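Local atomic coordinates of protease (Helicobacter pylori, PDB entry 5EUF), a protein that probably acts as a zinc-dependent M16-family peptidase, a virulence factor that cleaves the cytoplasmic domain of human junctional adhesion molecule A and weakens the gastric epithelial barrier. Residues T63-A68 with F109-G114. Numbering follows the deposited sequence.
Sequences TKNLKA and FAETMG
The torsions of Glu-111 and Thr-63 bring the two side chains together. Glu-111 leaves helix 102-113 with CG trans to its backbone N (chi1 -171°) and then folds by rotation about CB-CG (chi2 65°), which carries the carboxylate into the turn formed by residues 63-66. Thr-63 places OG1 between its own N and carbonyl carbon, facing that carboxylate. Thr-63 OG1 donates to Glu-111 OE2 over 3.0 Å, and the bond uses the anti lone pair, the one turned away from OE1. The same oxygen accepts from the backbone: Asn-65 N lies 2.9 Å from Glu-111 OE2, approaching from above the carboxylate plane, and the N-H...O angle of 136° shows a bent bond. Ser-115 OG, just beyond the helix, makes a further weak hydrogen bond with OE2. Thr-63 OG1 also accepts from Leu-66 N at 3.0 Å, an ST motif, while Thr-63 N bonds to Leu-66 O at 2.7 Å, so the turn that presents these donors is itself braced. Apolar atoms flank the polar centre. Leu-66 CD1 packs on Glu-111 CG at 3.7 Å, with Phe-71 and Ile-74 of helix 70-77 also against the leucine, and the methyls Thr-63 CG2 and Thr-112 CG2 meet at 4.1 Å. The contact thus fastens the loop between helices 51-58 and 70-77 to the C-terminal end of helix 102-113, with the Thr-112 side chain about 11 Å from that of Glu-56, the probable proton acceptor of the active site. With one hydroxyl and one backbone N-H converging on OE2, the chemistry is consistent with an ionised carboxylate whose negative charge is partly offset by donors of the turn.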
loop_
_atom_site.group_PDB
_atom_site.type_symbol
_atom_site.label_atom_id
_atom_site.label_comp_id
_atom_site.label_asym_id
_atom_site.label_seq_id
_atom_site.Cartn_x
_atom_site.Cartn_y
_atom_site.Cartn_z
ATOM N N THR B 63 -13.079 16.005 27.922
ATOM C CA THR B 63 -12.710 17.312 27.392
ATOM C C THR B 63 -12.389 18.253 28.553
ATOM O O THR B 63 -12.142 17.801 29.672
ATOM C CB THR B 63 -13.830 17.919 26.529
ATOM O OG1 THR B 63 -14.980 18.165 27.346
ATOM C CG2 THR B 63 -14.211 16.973 25.399
ATOM N N LYS B 64 -12.396 19.557 28.293
ATOM C CA LYS B 64 -12.092 20.537 29.332
ATOM C C LYS B 64 -13.182 20.572 30.398
ATOM O O LYS B 64 -12.899 20.782 31.576
ATOM C CB LYS B 64 -11.909 21.931 28.725
ATOM C CG LYS B 64 -11.644 23.039 29.735
ATOM C CD LYS B 64 -11.496 24.393 29.051
ATOM C CE LYS B 64 -11.246 25.502 30.067
ATOM N NZ LYS B 64 -11.069 26.832 29.420
ATOM N N ASN B 65 -14.426 20.355 29.981
ATOM C CA ASN B 65 -15.558 20.415 30.899
ATOM C C ASN B 65 -16.250 19.066 31.075
ATOM O O ASN B 65 -16.813 18.778 32.131
ATOM C CB ASN B 65 -16.569 21.456 30.419
ATOM C CG ASN B 65 -15.955 22.832 30.265
ATOM O OD1 ASN B 65 -16.025 23.441 29.197
ATOM N ND2 ASN B 65 -15.344 23.330 31.334
ATOM N N LEU B 66 -16.200 18.242 30.034
ATOM C CA LEU B 66 -16.852 16.938 30.057
ATOM C C LEU B 66 -15.904 15.819 30.476
ATOM O O LEU B 66 -14.748 15.776 30.055
ATOM C CB LEU B 66 -17.439 16.613 28.682
ATOM C CG LEU B 66 -18.554 17.525 28.178
ATOM C CD1 LEU B 66 -18.991 17.101 26.785
ATOM C CD2 LEU B 66 -19.725 17.501 29.145
ATOM N N LYS B 67 -16.407 14.916 31.312
ATOM C CA LYS B 67 -15.688 13.692 31.635
ATOM C C LYS B 67 -15.940 12.668 30.531
ATOM O O LYS B 67 -16.841 12.845 29.710
ATOM C CB LYS B 67 -16.123 13.147 32.997
ATOM N N ALA B 68 -15.142 11.607 30.500
ATOM C CA ALA B 68 -15.290 10.586 29.469
ATOM C C ALA B 68 -16.646 9.894 29.585
ATOM O O ALA B 68 -16.951 9.267 30.598
ATOM C CB ALA B 68 -14.163 9.569 29.557
ATOM N N PHE B 109 -20.823 19.821 21.107
ATOM C CA PHE B 109 -20.002 19.612 19.921
ATOM C C PHE B 109 -18.829 20.582 19.880
ATOM O O PHE B 109 -17.742 20.231 19.420
ATOM C CB PHE B 109 -20.846 19.744 18.655
ATOM C CG PHE B 109 -21.545 18.475 18.262
ATOM C CD1 PHE B 109 -20.927 17.249 18.435
ATOM C CD2 PHE B 109 -22.821 18.506 17.725
ATOM C CE1 PHE B 109 -21.566 16.076 18.076
ATOM C CE2 PHE B 109 -23.465 17.337 17.363
ATOM C CZ PHE B 109 -22.837 16.122 17.539
ATOM N N ALA B 110 -19.045 21.801 20.363
ATOM C CA ALA B 110 -17.961 22.766 20.470
ATOM C C ALA B 110 -16.979 22.294 21.535
ATOM O O ALA B 110 -15.774 22.533 21.446
ATOM C CB ALA B 110 -18.498 24.144 20.804
ATOM N N GLU B 111 -17.519 21.608 22.535
ATOM C CA GLU B 111 -16.737 21.083 23.645
ATOM C C GLU B 111 -15.753 19.992 23.202
ATOM O O GLU B 111 -14.712 19.798 23.826
ATOM C CB GLU B 111 -17.680 20.540 24.724
ATOM C CG GLU B 111 -17.005 20.152 26.019
ATOM C CD GLU B 111 -16.398 21.339 26.737
ATOM O OE1 GLU B 111 -16.981 22.443 26.663
ATOM O OE2 GLU B 111 -15.336 21.167 27.372
ATOM N N THR B 112 -16.079 19.287 22.122
ATOM C CA THR B 112 -15.228 18.202 21.642
ATOM C C THR B 112 -14.354 18.618 20.457
ATOM O O THR B 112 -13.374 17.944 20.130
ATOM C CB THR B 112 -16.061 16.973 21.223
ATOM O OG1 THR B 112 -16.923 17.322 20.133
ATOM C CG2 THR B 112 -16.898 16.468 22.386
HETATM N N MSE B 113 -14.711 19.720 19.810
HETATM C CA MSE B 113 -13.976 20.173 18.635
HETATM C C MSE B 113 -12.666 20.854 19.008
HETATM O O MSE B 113 -11.589 20.395 18.625
HETATM C CB MSE B 113 -14.834 21.123 17.799
HETATM C CG MSE B 113 -14.091 21.764 16.639
HETATM SE SE MSE B 113 -15.286 22.248 15.182
HETATM C CE MSE B 113 -15.170 24.178 15.305
ATOM N N GLY B 114 -12.758 21.951 19.754
ATOM C CA GLY B 114 -11.583 22.737 20.082
ATOM C C GLY B 114 -11.219 22.693 21.550
ATOM O O GLY B 114 -10.663 23.649 22.088
#